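Putative dihydrodipicolinate synthase family protein (Coccidioides immitis, PDB 3QFE) is of undetermined function but belongs to the dihydrodipicolinate synthase family, whose members are built on a TIM barrel. Local coordinates at residues Phe59-Thr62 with Arg63-Ala67; Val87-Ser91 with Thr92-Leu96; Ala189-Pro193 with Ala194-Val198. All blocks are in the same frame, centred on the assembly; numbering follows the deposited sequence.

Contact 1 (Phe59-Thr62 with Arg63-Ala67); sequences FLLT and REERA
The guanidinium of Arg66 and the ring of Phe59 stand 68° apart, with Phe59 CD2 near the guanidinium plane at its edge, 4.0 Å from Arg66 NH2; the nitrogen meets the ring obliquely. Also at the edge, and in the guanidinium plane, a water accepts from Arg66 NE at 2.8 Å and donates to Leu61 O, tying the side chain back to the loop. These groups border a capping box at the start of helix 63-77, in which Thr62 is the N-cap and Glu65 its partner. Thr62 OG1, placed between its own backbone N and carbonyl carbon (chi1 70°), accepts from Glu65 N at 3.1 Å. The return bond runs from Thr62 N to Glu65 OE1 and is nearly straight (172°), although the donor approaches from above the carboxylate plane. Glu65 OE1 has a second partner in Arg289, a salt bridge that would be expected to keep the carboxylate charged and ties the cap to a neighbouring loop. The Leu61 side chain crosses those of Glu65 and Arg66 at a slant, with Leu61 CB 4.1 Å from Arg66 CG. The first helical turn closes with Arg66 N donating to Thr62 O at 3.0 Å.

Contact 2 (Val87-Ser91 with Thr92-Leu96); sequences VGAHS and TRQVL
A capping box opens helix 92-105, with Ser91 as N-cap and Gln94 as the residue that folds back onto it. With chi1 at 67°, Ser91 OG is set within reach of Gln94 N, from which it accepts in a straight but long, weak bond of 3.3 Å. The reciprocal bond is the firmer one: Ser91 N donates to Gln94 OE1 at 3.0 Å, the donor tilted 30° from the carbonyl plane. That same oxygen also takes weak bonds from His90 N, where the angle is only 132°, and from Ser91 OG, so three donors converge on one amide oxygen. Beneath this polar cluster the packing is apolar. Ala89 CB rests against Gln94 CB at 3.5 Å and against Val95 CG2 at 3.8 Å, while the Val87 and Val95 side chains cross at about a right angle, CG2 of Val87 lying 4.2 Å from CG1 of Val95. Phe130 of helix 124-137 and Val112 of strand 109-112 also pack on Val95. The arrangement is a strand-to-helix connection of a TIM barrel, with the loop after strand 83-86 turning into its helix through a capping box.

Contact 3 (Ala189-Pro193 with Ala194-Val198); sequences ATLPP and AAFSV
The apolar part of the contact is a CH-pi interaction between Leu191 and Phe196, in the turn joining helix 181-190 to strand 197-200 of a beta-alpha-beta unit. Leu191 CD1 lies over the centre of one ring face, 3.7 Å from the Phe196 centroid and 13° off the ring normal. Phe196 CG is anti to the backbone N (chi1 -169°), which sets one face of the ring against the Leu191 methyl, and Ala165 of helix 158-167 packs against both residues. Backbone hydrogen bonds form the second group. Ala195 N donates to Pro192 O at 3.2 Å, and a weak bond of 3.3 Å joins Phe196 N to Pro193 O. A CA-H...O contact adds to them, Pro193 CA lying 3.4 Å from Phe196 O. Water makes the third group: one molecule donates to Leu191 O and, at 2.8 Å, to Phe196 O; another donates to Pro193 O at 2.6 Å and to Ser197 OG. Ser197 OG is also bonded to Pro10 O. The chemistry is therefore divided by group: backbone carbonyls are met by N-H groups and bridging waters, whereas the side chains meet through a methyl on an aromatic face.

Contacts 1 and 2 are the N-terminal caps of successive barrel helices, 63-77 and 92-105, following the adjacent parallel strands 48-51 and 83-86. Their centres are 13 Å apart and they touch: Phe59 CE2 packs 3.4 Å from Gly88 O, and Phe59 CE1 lies 3.8 Å from His90 NE2, so Phe59 of the first loop packs against the second. Contact 3 belongs instead to a helix-to-strand turn, which in an alternating barrel lies at the other end of the strands. Its centre is 32 Å from that of contact 1 and 26 Å from that of contact 2, and its nearest atoms stay about 15 Å from contact 2. The modelled calcium ion is bound by Ala315 and Ser318, residues of none of the three.

Contact 1 (Phe59-Thr62 with Arg63-Ala67)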
# COMPACT_ATOMS: atom_id res chain seq x y z
N PHE A 59 12.26 3.54 -2.93
CA PHE A 59 13.69 3.29 -3.01
C PHE A 59 14.44 4.24 -3.96
O PHE A 59 15.66 4.19 -4.01
CB PHE A 59 13.96 1.83 -3.37
CG PHE A 59 14.14 0.93 -2.17
CD1 PHE A 59 15.36 0.28 -1.94
CD2 PHE A 59 13.09 0.72 -1.26
CE1 PHE A 59 15.53 -0.59 -0.83
CE2 PHE A 59 13.24 -0.13 -0.16
CZ PHE A 59 14.47 -0.78 0.06
N LEU A 60 13.71 5.09 -4.68
CA LEU A 60 14.29 6.10 -5.57
C LEU A 60 14.35 7.50 -4.92
O LEU A 60 14.76 8.48 -5.55
CB LEU A 60 13.49 6.17 -6.88
CG LEU A 60 13.23 4.86 -7.63
CD1 LEU A 60 12.60 5.12 -9.01
CD2 LEU A 60 14.48 4.05 -7.80
N LEU A 61 13.93 7.55 -3.66
CA LEU A 61 13.80 8.80 -2.91
C LEU A 61 14.98 9.06 -1.98
O LEU A 61 15.58 8.12 -1.43
CB LEU A 61 12.53 8.77 -2.06
CG LEU A 61 11.20 8.64 -2.82
CD1 LEU A 61 10.07 8.71 -1.81
CD2 LEU A 61 11.03 9.69 -3.93
N THR A 62 15.29 10.32 -1.75
CA THR A 62 16.27 10.63 -0.71
C THR A 62 15.55 10.56 0.63
O THR A 62 14.33 10.61 0.67
CB THR A 62 16.84 12.04 -0.88
OG1 THR A 62 15.80 12.99 -0.57
CG2 THR A 62 17.38 12.24 -2.31
N ARG A 63 16.32 10.48 1.72
CA ARG A 63 15.75 10.44 3.06
C ARG A 63 14.81 11.62 3.32
O ARG A 63 13.72 11.46 3.87
CB ARG A 63 16.87 10.42 4.09
CG ARG A 63 16.41 10.75 5.49
CD ARG A 63 17.56 11.22 6.36
NE ARG A 63 17.11 11.27 7.74
CZ ARG A 63 17.73 11.92 8.73
NH1 ARG A 63 18.87 12.59 8.52
NH2 ARG A 63 17.21 11.89 9.95
N GLU A 64 15.24 12.81 2.93
CA GLU A 64 14.44 14.01 3.09
C GLU A 64 13.11 13.96 2.28
O GLU A 64 12.05 14.38 2.76
CB GLU A 64 15.28 15.21 2.70
CG GLU A 64 14.60 16.52 2.85
CD GLU A 64 15.57 17.69 2.94
OE1 GLU A 64 16.80 17.46 3.16
OE2 GLU A 64 15.08 18.84 2.81
N GLU A 65 13.17 13.42 1.07
CA GLU A 65 11.96 13.31 0.27
C GLU A 65 10.97 12.37 0.92
O GLU A 65 9.76 12.65 0.97
CB GLU A 65 12.29 12.88 -1.17
CG GLU A 65 12.96 14.02 -1.95
CD GLU A 65 13.55 13.59 -3.30
OE1 GLU A 65 13.76 12.38 -3.50
OE2 GLU A 65 13.81 14.46 -4.15
N ARG A 66 11.48 11.26 1.46
CA ARG A 66 10.65 10.32 2.20
C ARG A 66 9.84 11.01 3.28
O ARG A 66 8.65 10.78 3.39
CB ARG A 66 11.49 9.22 2.84
CG ARG A 66 11.90 8.11 1.89
CD ARG A 66 12.95 7.25 2.58
NE ARG A 66 13.26 6.05 1.84
CZ ARG A 66 12.56 4.91 1.93
NH1 ARG A 66 11.49 4.85 2.72
NH2 ARG A 66 12.95 3.85 1.21
N ALA A 67 10.51 11.83 4.09
CA ALA A 67 9.88 12.55 5.21
C ALA A 67 8.86 13.59 4.73
O ALA A 67 7.85 13.80 5.38
CB ALA A 67 10.96 13.25 6.11
O HOH W 1 15.81 6.40 0.67

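Contact 2 (Val87-Ser91 with Thr92-Leu96)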
# COMPACT_ATOMS: atom_id res chain seq x y z
N VAL A 87 9.37 1.83 5.31
CA VAL A 87 10.62 2.28 5.89
C VAL A 87 11.78 1.36 5.56
O VAL A 87 12.87 1.52 6.10
CB VAL A 87 10.56 2.35 7.42
CG1 VAL A 87 9.67 3.50 7.90
CG2 VAL A 87 10.14 1.00 8.03
N GLY A 88 11.56 0.40 4.67
CA GLY A 88 12.57 -0.63 4.40
C GLY A 88 13.87 -0.12 3.80
O GLY A 88 13.89 0.84 3.04
N ALA A 89 14.96 -0.79 4.16
CA ALA A 89 16.30 -0.38 3.77
C ALA A 89 17.22 -1.55 3.95
O ALA A 89 16.76 -2.66 4.25
CB ALA A 89 16.77 0.78 4.64
N HIS A 90 18.51 -1.31 3.81
CA HIS A 90 19.49 -2.38 3.89
C HIS A 90 20.03 -2.71 5.28
O HIS A 90 20.26 -3.87 5.60
CB HIS A 90 20.61 -2.13 2.89
CG HIS A 90 20.11 -2.01 1.48
ND1 HIS A 90 20.00 -3.09 0.64
CD2 HIS A 90 19.62 -0.94 0.80
CE1 HIS A 90 19.49 -2.70 -0.52
NE2 HIS A 90 19.25 -1.40 -0.44
N SER A 91 20.23 -1.69 6.12
CA SER A 91 20.70 -1.94 7.48
C SER A 91 19.69 -1.49 8.53
O SER A 91 18.80 -0.71 8.25
CB SER A 91 22.04 -1.24 7.73
OG SER A 91 21.86 0.16 7.70
N THR A 92 19.84 -1.99 9.75
CA THR A 92 19.06 -1.58 10.90
C THR A 92 19.18 -0.07 11.15
O THR A 92 18.20 0.58 11.51
CB THR A 92 19.53 -2.33 12.13
OG1 THR A 92 19.55 -3.73 11.83
CG2 THR A 92 18.63 -2.06 13.34
N ARG A 93 20.37 0.48 10.93
CA ARG A 93 20.59 1.90 11.13
C ARG A 93 19.70 2.73 10.19
O ARG A 93 19.02 3.66 10.63
CB ARG A 93 22.07 2.22 10.94
CG ARG A 93 22.39 3.71 10.82
CD ARG A 93 22.77 4.34 12.15
NE ARG A 93 23.44 5.60 11.87
CZ ARG A 93 22.83 6.79 11.86
NH1 ARG A 93 21.53 6.90 12.16
NH2 ARG A 93 23.53 7.87 11.55
N GLN A 94 19.69 2.38 8.91
CA GLN A 94 18.86 3.08 7.94
C GLN A 94 17.39 2.93 8.24
O GLN A 94 16.65 3.90 8.17
CB GLN A 94 19.13 2.56 6.54
CG GLN A 94 20.47 2.95 5.97
CD GLN A 94 20.81 2.08 4.79
OE1 GLN A 94 20.36 0.93 4.70
NE2 GLN A 94 21.64 2.60 3.89
N VAL A 95 16.96 1.72 8.60
CA VAL A 95 15.56 1.48 8.96
C VAL A 95 15.12 2.33 10.16
O VAL A 95 14.06 2.94 10.10
CB VAL A 95 15.24 -0.04 9.17
CG1 VAL A 95 13.78 -0.25 9.68
CG2 VAL A 95 15.46 -0.80 7.85
N LEU A 96 15.95 2.40 11.21
CA LEU A 96 15.62 3.21 12.38
C LEU A 96 15.57 4.71 12.09
O LEU A 96 14.72 5.42 12.61
CB LEU A 96 16.56 2.92 13.55
CG LEU A 96 16.29 1.55 14.15
CD1 LEU A 96 17.33 1.28 15.22
CD2 LEU A 96 14.84 1.40 14.70

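Contact 3 (Ala189-Pro193 with Ala194-Val198)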
# COMPACT_ATOMS: atom_id res chain seq x y z
N ALA A 189 -5.08 -18.65 12.93
CA ALA A 189 -5.20 -19.70 13.94
C ALA A 189 -4.24 -19.52 15.11
O ALA A 189 -4.43 -20.10 16.19
CB ALA A 189 -5.01 -21.07 13.30
N THR A 190 -3.21 -18.71 14.90
CA THR A 190 -2.14 -18.55 15.87
C THR A 190 -2.12 -17.13 16.44
O THR A 190 -1.66 -16.91 17.56
CB THR A 190 -0.76 -18.89 15.25
OG1 THR A 190 -0.94 -19.76 14.13
CG2 THR A 190 0.16 -19.56 16.28
N LEU A 191 -2.61 -16.17 15.66
CA LEU A 191 -2.57 -14.77 16.05
C LEU A 191 -3.96 -14.14 16.08
O LEU A 191 -4.63 -14.07 15.04
CB LEU A 191 -1.61 -13.99 15.14
CG LEU A 191 -0.15 -14.45 15.17
CD1 LEU A 191 0.62 -13.89 14.00
CD2 LEU A 191 0.54 -14.12 16.51
N PRO A 192 -4.43 -13.72 17.27
CA PRO A 192 -5.77 -13.14 17.37
C PRO A 192 -5.85 -11.79 16.64
O PRO A 192 -4.88 -11.05 16.66
CB PRO A 192 -5.98 -12.97 18.88
CG PRO A 192 -4.62 -12.99 19.48
CD PRO A 192 -3.77 -13.84 18.59
N PRO A 193 -7.00 -11.49 16.00
CA PRO A 193 -7.15 -10.29 15.18
C PRO A 193 -6.98 -9.00 15.98
O PRO A 193 -6.56 -7.99 15.42
CB PRO A 193 -8.60 -10.38 14.67
CG PRO A 193 -9.04 -11.79 14.92
CD PRO A 193 -8.25 -12.27 16.10
N ALA A 194 -7.30 -9.04 17.27
CA ALA A 194 -7.26 -7.84 18.11
C ALA A 194 -5.84 -7.35 18.39
O ALA A 194 -5.65 -6.19 18.80
CB ALA A 194 -8.02 -8.06 19.42
N ALA A 195 -4.86 -8.22 18.15
CA ALA A 195 -3.46 -7.87 18.34
C ALA A 195 -2.64 -7.84 17.04
O ALA A 195 -1.45 -7.55 17.08
CB ALA A 195 -2.82 -8.84 19.34
N PHE A 196 -3.26 -8.16 15.91
CA PHE A 196 -2.49 -8.44 14.70
C PHE A 196 -3.38 -8.49 13.46
O PHE A 196 -4.41 -9.15 13.48
CB PHE A 196 -1.71 -9.76 14.90
CG PHE A 196 -0.67 -10.04 13.85
CD1 PHE A 196 0.64 -9.65 14.04
CD2 PHE A 196 -0.99 -10.75 12.69
CE1 PHE A 196 1.63 -9.94 13.08
CE2 PHE A 196 -0.02 -11.04 11.73
CZ PHE A 196 1.29 -10.63 11.93
N SER A 197 -2.99 -7.78 12.41
CA SER A 197 -3.78 -7.64 11.19
C SER A 197 -3.02 -8.23 10.01
O SER A 197 -1.90 -7.82 9.72
CB SER A 197 -4.06 -6.15 10.88
OG SER A 197 -4.90 -5.55 11.84
N VAL A 198 -3.63 -9.19 9.32
CA VAL A 198 -3.03 -9.72 8.10
C VAL A 198 -3.56 -8.97 6.88
O VAL A 198 -4.77 -8.78 6.71
CB VAL A 198 -3.34 -11.23 7.94
CG1 VAL A 198 -2.56 -11.79 6.75
CG2 VAL A 198 -2.99 -12.02 9.22
O HOH W 2 -5.02 -11.79 12.78
O HOH W 3 -7.01 -6.70 13.22